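Local coordinates for chitin-binding type-4 domain-containing protein (Photorhabdus laumondii subsp. laumondii, PDB 6T5Z), which is a copper-dependent lytic polysaccharide monooxygenase of family AA10 that probably cleaves chitin chains oxidatively, at residues G8-L13 with Y164-T169; F98-G103 with G146-L151. All coordinates share one frame; numbering follows the deposited sequence.

Contact 1: residues G8-L13 with Y164-T169; sequences GSRAFL and YQVIDT
The backbone oxygen of V166 takes two bonds, one from R10 N and one from a water: R10 N donates in the carbonyl plane at 2.9 Å, almost straight at 173°, and water 2 donates while accepting from A11 N. Water 1 makes a similar bridge, donating to G8 O and accepting from D168 N, so the segment 8-11 meets the strand backbone partly through water. The side chain of R10 then runs along to D168 and meets its carboxylate side-on, NE to OD1 and NH2 to OD2, each 2.8 Å. The two planes are only 12° apart. With CG anti to the backbone N (chi1 -176°) and one bend at chi3, the chain brings NE and NH2 level with the carboxylate, while V166 CG2 lies over one guanidinium face, 3.6 Å above its plane. D168 OD2 also bonds to Y147 OH, while R10 NH2 bonds to Q65 OE1 and the guanidinium has a cation-pi partner in W70, so both groups have further partners.

In the AA10 fold this joins helix 10-14, just after strand 2-6, to strand 161-172 of the mixed sheet. S9 is the N-cap: its OG accepts from F12 N and donates to Q165 OE1 at 2.7 Å, approaching from above the amide's carbonyl plane. I4 N of strand 2-6 also bonds to that oxygen. Q165 bends at chi2 to bring the amide to S9, and one residue beyond V166, I167 CG1 packs on S9 CA at 3.9 Å.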
# COMPACT_ATOMS: atom_id res chain seq x y z
N GLY A 8 7.90 3.37 -4.70
CA GLY A 8 7.00 2.77 -5.67
C GLY A 8 6.26 1.57 -5.11
O GLY A 8 6.88 0.67 -4.54
N SER A 9 4.93 1.56 -5.25
CA SER A 9 4.14 0.46 -4.71
C SER A 9 4.31 -0.78 -5.57
O SER A 9 4.81 -0.73 -6.70
CB SER A 9 2.67 0.83 -4.63
OG SER A 9 2.10 0.80 -5.93
N ARG A 10 3.84 -1.91 -5.03
CA ARG A 10 3.95 -3.18 -5.74
C ARG A 10 3.22 -3.12 -7.07
O ARG A 10 3.74 -3.57 -8.10
CB ARG A 10 3.41 -4.31 -4.85
CG ARG A 10 3.56 -5.72 -5.43
CD ARG A 10 2.91 -6.74 -4.53
NE ARG A 10 3.63 -6.88 -3.27
CZ ARG A 10 3.22 -7.63 -2.26
NH1 ARG A 10 2.07 -8.30 -2.35
NH2 ARG A 10 3.93 -7.71 -1.14
N ALA A 11 2.01 -2.54 -7.07
CA ALA A 11 1.26 -2.37 -8.31
C ALA A 11 1.92 -1.37 -9.25
O ALA A 11 1.95 -1.58 -10.47
CB ALA A 11 -0.18 -1.94 -7.99
N PHE A 12 2.44 -0.27 -8.70
CA PHE A 12 3.12 0.71 -9.54
C PHE A 12 4.30 0.09 -10.26
O PHE A 12 4.50 0.31 -11.46
CB PHE A 12 3.58 1.91 -8.70
CG PHE A 12 4.52 2.82 -9.44
CD1 PHE A 12 4.05 3.60 -10.50
CD2 PHE A 12 5.86 2.88 -9.13
CE1 PHE A 12 4.90 4.43 -11.20
CE2 PHE A 12 6.73 3.71 -9.83
CZ PHE A 12 6.23 4.50 -10.86
N LEU A 13 5.08 -0.72 -9.55
CA LEU A 13 6.25 -1.34 -10.16
C LEU A 13 5.87 -2.37 -11.21
O LEU A 13 6.69 -2.69 -12.08
CB LEU A 13 7.13 -1.98 -9.08
CG LEU A 13 7.73 -1.00 -8.07
CD1 LEU A 13 8.55 -1.76 -7.05
CD2 LEU A 13 8.58 0.05 -8.75
N TYR A 164 -6.17 0.63 -1.97
CA TYR A 164 -5.24 -0.15 -1.16
C TYR A 164 -3.94 -0.36 -1.92
O TYR A 164 -3.95 -0.92 -3.02
CB TYR A 164 -5.86 -1.49 -0.76
CG TYR A 164 -6.96 -1.35 0.29
CD1 TYR A 164 -8.28 -1.09 -0.08
CD2 TYR A 164 -6.66 -1.45 1.65
CE1 TYR A 164 -9.29 -0.96 0.89
CE2 TYR A 164 -7.65 -1.32 2.61
CZ TYR A 164 -8.96 -1.07 2.23
OH TYR A 164 -9.93 -0.96 3.19
N GLN A 165 -2.82 0.07 -1.33
CA GLN A 165 -1.51 0.04 -2.00
C GLN A 165 -0.45 -0.57 -1.09
O GLN A 165 0.10 0.14 -0.24
CB GLN A 165 -1.11 1.44 -2.45
CG GLN A 165 -1.95 1.99 -3.60
CD GLN A 165 -1.40 1.60 -4.97
OE1 GLN A 165 -0.26 1.93 -5.30
NE2 GLN A 165 -2.21 0.91 -5.76
N VAL A 166 -0.11 -1.87 -1.29
CA VAL A 166 1.03 -2.45 -0.59
C VAL A 166 2.32 -2.04 -1.28
O VAL A 166 2.38 -1.86 -2.51
CB VAL A 166 0.90 -3.99 -0.49
CG1 VAL A 166 -0.36 -4.39 0.29
CG2 VAL A 166 0.87 -4.65 -1.88
N ILE A 167 3.37 -1.86 -0.46
CA ILE A 167 4.70 -1.43 -0.88
C ILE A 167 5.71 -2.40 -0.28
O ILE A 167 5.71 -2.63 0.94
CB ILE A 167 5.01 0.01 -0.43
CG1 ILE A 167 3.90 0.97 -0.83
CG2 ILE A 167 6.35 0.49 -1.01
CD1 ILE A 167 3.99 2.36 -0.17
N ASP A 168 6.60 -2.94 -1.11
CA ASP A 168 7.66 -3.81 -0.63
C ASP A 168 8.92 -3.00 -0.36
O ASP A 168 9.36 -2.23 -1.22
CB ASP A 168 7.96 -4.91 -1.65
CG ASP A 168 6.76 -5.78 -1.90
OD1 ASP A 168 6.07 -5.57 -2.92
OD2 ASP A 168 6.51 -6.67 -1.05
N THR A 169 9.49 -3.16 0.83
CA THR A 169 10.62 -2.35 1.24
C THR A 169 11.69 -3.22 1.88
O THR A 169 11.38 -4.23 2.52
CB THR A 169 10.22 -1.23 2.25
OG1 THR A 169 9.78 -1.83 3.47
CG2 THR A 169 9.10 -0.37 1.69
O HOH W 1 6.64 -2.09 -3.81
O HOH W 2 0.39 -2.09 -4.63

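Contact 2: residues F98-G103 with G146-L151; sequences FITKLG and GYHVIL
The H148 ring turns an edge to the 98-103 segment: ND1 lies 2.9 Å from T100 OG1 in a hydrogen bond that either could donate, and K101 O sits near the ring plane, 3.6 Å from CE1. L102 CD2 comes in obliquely near NE2, and the rings of Y144 and W104 also meet the imidazole. The F98 ring has L151 O at its edge, with F41 edge-to-face against it.

Between the two rings the strands pair antiparallel. F98 and L151 form a hydrogen-bonded pair, with F98 N to L151 O and L151 N to F98 O both 2.9 Å; I99 and I150 form the non-hydrogen-bonded pair, their CG1 atoms 3.9 Å apart on the other face from F98 and L151. Past I99 the ladder goes on with T100 N to V149 O at 3.0 Å. At chi1 39° T100 OG1 stands between the backbone N and the carbonyl carbon, where it accepts from V149 N.

One hydroxyl oxygen thus bonds both V149 N and H148 ND1: T100 OG1 stands in for the backbone oxygen that T100 turns to Y144 OH, and its bond to ND1 holds the imidazole edge in place.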
# COMPACT_ATOMS: atom_id res chain seq x y z
N PHE A 98 -0.06 1.34 7.30
CA PHE A 98 0.21 0.22 8.18
C PHE A 98 1.53 -0.42 7.78
O PHE A 98 1.96 -0.32 6.64
CB PHE A 98 -0.91 -0.82 8.09
CG PHE A 98 -2.27 -0.32 8.51
CD1 PHE A 98 -2.74 -0.60 9.78
CD2 PHE A 98 -3.08 0.40 7.63
CE1 PHE A 98 -4.00 -0.16 10.19
CE2 PHE A 98 -4.34 0.85 8.03
CZ PHE A 98 -4.80 0.56 9.31
N ILE A 99 2.18 -1.11 8.72
CA ILE A 99 3.38 -1.86 8.36
C ILE A 99 3.30 -3.25 8.97
O ILE A 99 2.62 -3.47 9.98
CB ILE A 99 4.67 -1.12 8.78
CG1 ILE A 99 5.90 -1.74 8.10
CG2 ILE A 99 4.82 -1.07 10.31
CD1 ILE A 99 7.13 -0.86 8.20
N THR A 100 3.96 -4.20 8.31
CA THR A 100 4.03 -5.56 8.83
C THR A 100 4.66 -5.56 10.22
O THR A 100 5.48 -4.70 10.55
CB THR A 100 4.84 -6.46 7.89
OG1 THR A 100 5.98 -5.74 7.38
CG2 THR A 100 3.98 -6.92 6.72
N LYS A 101 4.24 -6.52 11.04
CA LYS A 101 4.79 -6.68 12.38
C LYS A 101 6.26 -7.07 12.32
O LYS A 101 6.72 -7.71 11.37
CB LYS A 101 4.04 -7.76 13.15
CG LYS A 101 2.66 -7.38 13.64
CD LYS A 101 1.97 -8.59 14.28
CE LYS A 101 0.62 -8.21 14.86
NZ LYS A 101 -0.25 -9.39 15.09
N LEU A 102 7.00 -6.68 13.36
CA LEU A 102 8.30 -7.28 13.60
C LEU A 102 8.10 -8.77 13.83
O LEU A 102 7.28 -9.18 14.65
CB LEU A 102 8.98 -6.63 14.80
CG LEU A 102 9.30 -5.14 14.67
CD1 LEU A 102 9.90 -4.62 15.97
CD2 LEU A 102 10.23 -4.87 13.50
N GLY A 103 8.82 -9.58 13.06
CA GLY A 103 8.63 -11.01 13.14
C GLY A 103 7.54 -11.58 12.27
O GLY A 103 7.21 -12.76 12.42
N GLY A 146 14.99 -4.70 7.69
CA GLY A 146 14.76 -5.89 6.89
C GLY A 146 13.59 -5.71 5.95
O GLY A 146 13.13 -4.59 5.68
N TYR A 147 13.10 -6.84 5.44
CA TYR A 147 12.00 -6.83 4.48
C TYR A 147 10.68 -6.63 5.21
O TYR A 147 10.33 -7.43 6.09
CB TYR A 147 11.99 -8.13 3.68
CG TYR A 147 10.81 -8.30 2.71
CD1 TYR A 147 10.20 -7.20 2.10
CD2 TYR A 147 10.31 -9.57 2.43
CE1 TYR A 147 9.12 -7.38 1.22
CE2 TYR A 147 9.25 -9.75 1.57
CZ TYR A 147 8.66 -8.66 0.97
OH TYR A 147 7.61 -8.88 0.11
N HIS A 148 9.95 -5.58 4.84
CA HIS A 148 8.64 -5.27 5.40
C HIS A 148 7.73 -4.76 4.29
O HIS A 148 8.20 -4.19 3.30
CB HIS A 148 8.75 -4.22 6.50
CG HIS A 148 9.33 -4.76 7.76
ND1 HIS A 148 8.60 -5.56 8.61
CD2 HIS A 148 10.57 -4.67 8.29
CE1 HIS A 148 9.37 -5.92 9.63
NE2 HIS A 148 10.57 -5.40 9.45
N VAL A 149 6.43 -4.96 4.49
CA VAL A 149 5.42 -4.48 3.56
C VAL A 149 4.64 -3.37 4.24
O VAL A 149 4.22 -3.52 5.39
CB VAL A 149 4.47 -5.61 3.11
CG1 VAL A 149 3.32 -5.05 2.28
CG2 VAL A 149 5.25 -6.66 2.32
N ILE A 150 4.48 -2.26 3.53
CA ILE A 150 3.71 -1.12 4.01
C ILE A 150 2.40 -1.11 3.23
O ILE A 150 2.41 -1.27 2.01
CB ILE A 150 4.50 0.19 3.83
CG1 ILE A 150 5.70 0.20 4.78
CG2 ILE A 150 3.58 1.42 4.02
CD1 ILE A 150 6.72 1.30 4.58
N LEU A 151 1.28 -0.95 3.94
CA LEU A 151 -0.03 -0.83 3.32
C LEU A 151 -0.49 0.62 3.38
O LEU A 151 -0.77 1.15 4.46
CB LEU A 151 -1.06 -1.75 3.99
CG LEU A 151 -2.49 -1.60 3.47
CD1 LEU A 151 -2.61 -2.03 1.99
CD2 LEU A 151 -3.50 -2.36 4.31

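In the fold
From the copper-binding H1 the chain runs through strand 2-6 into the short helix 10-14, and contact 1 closes a loop of about 150 residues when strand 161-172 returns beside that helix. Contact 2 closes a loop of about 42 residues within this span, between the end of strand 92-99 and the start of the antiparallel strand 148-156. Strands 148-156 and 161-172 then follow each other in the chain and are neighbours in the mixed sheet, so the two contacts, about 13 Å apart between centres, meet directly, I150 O with I167 N. Contact 1 ties the N-terminal part to this sheet, while contact 2 joins two of its strands.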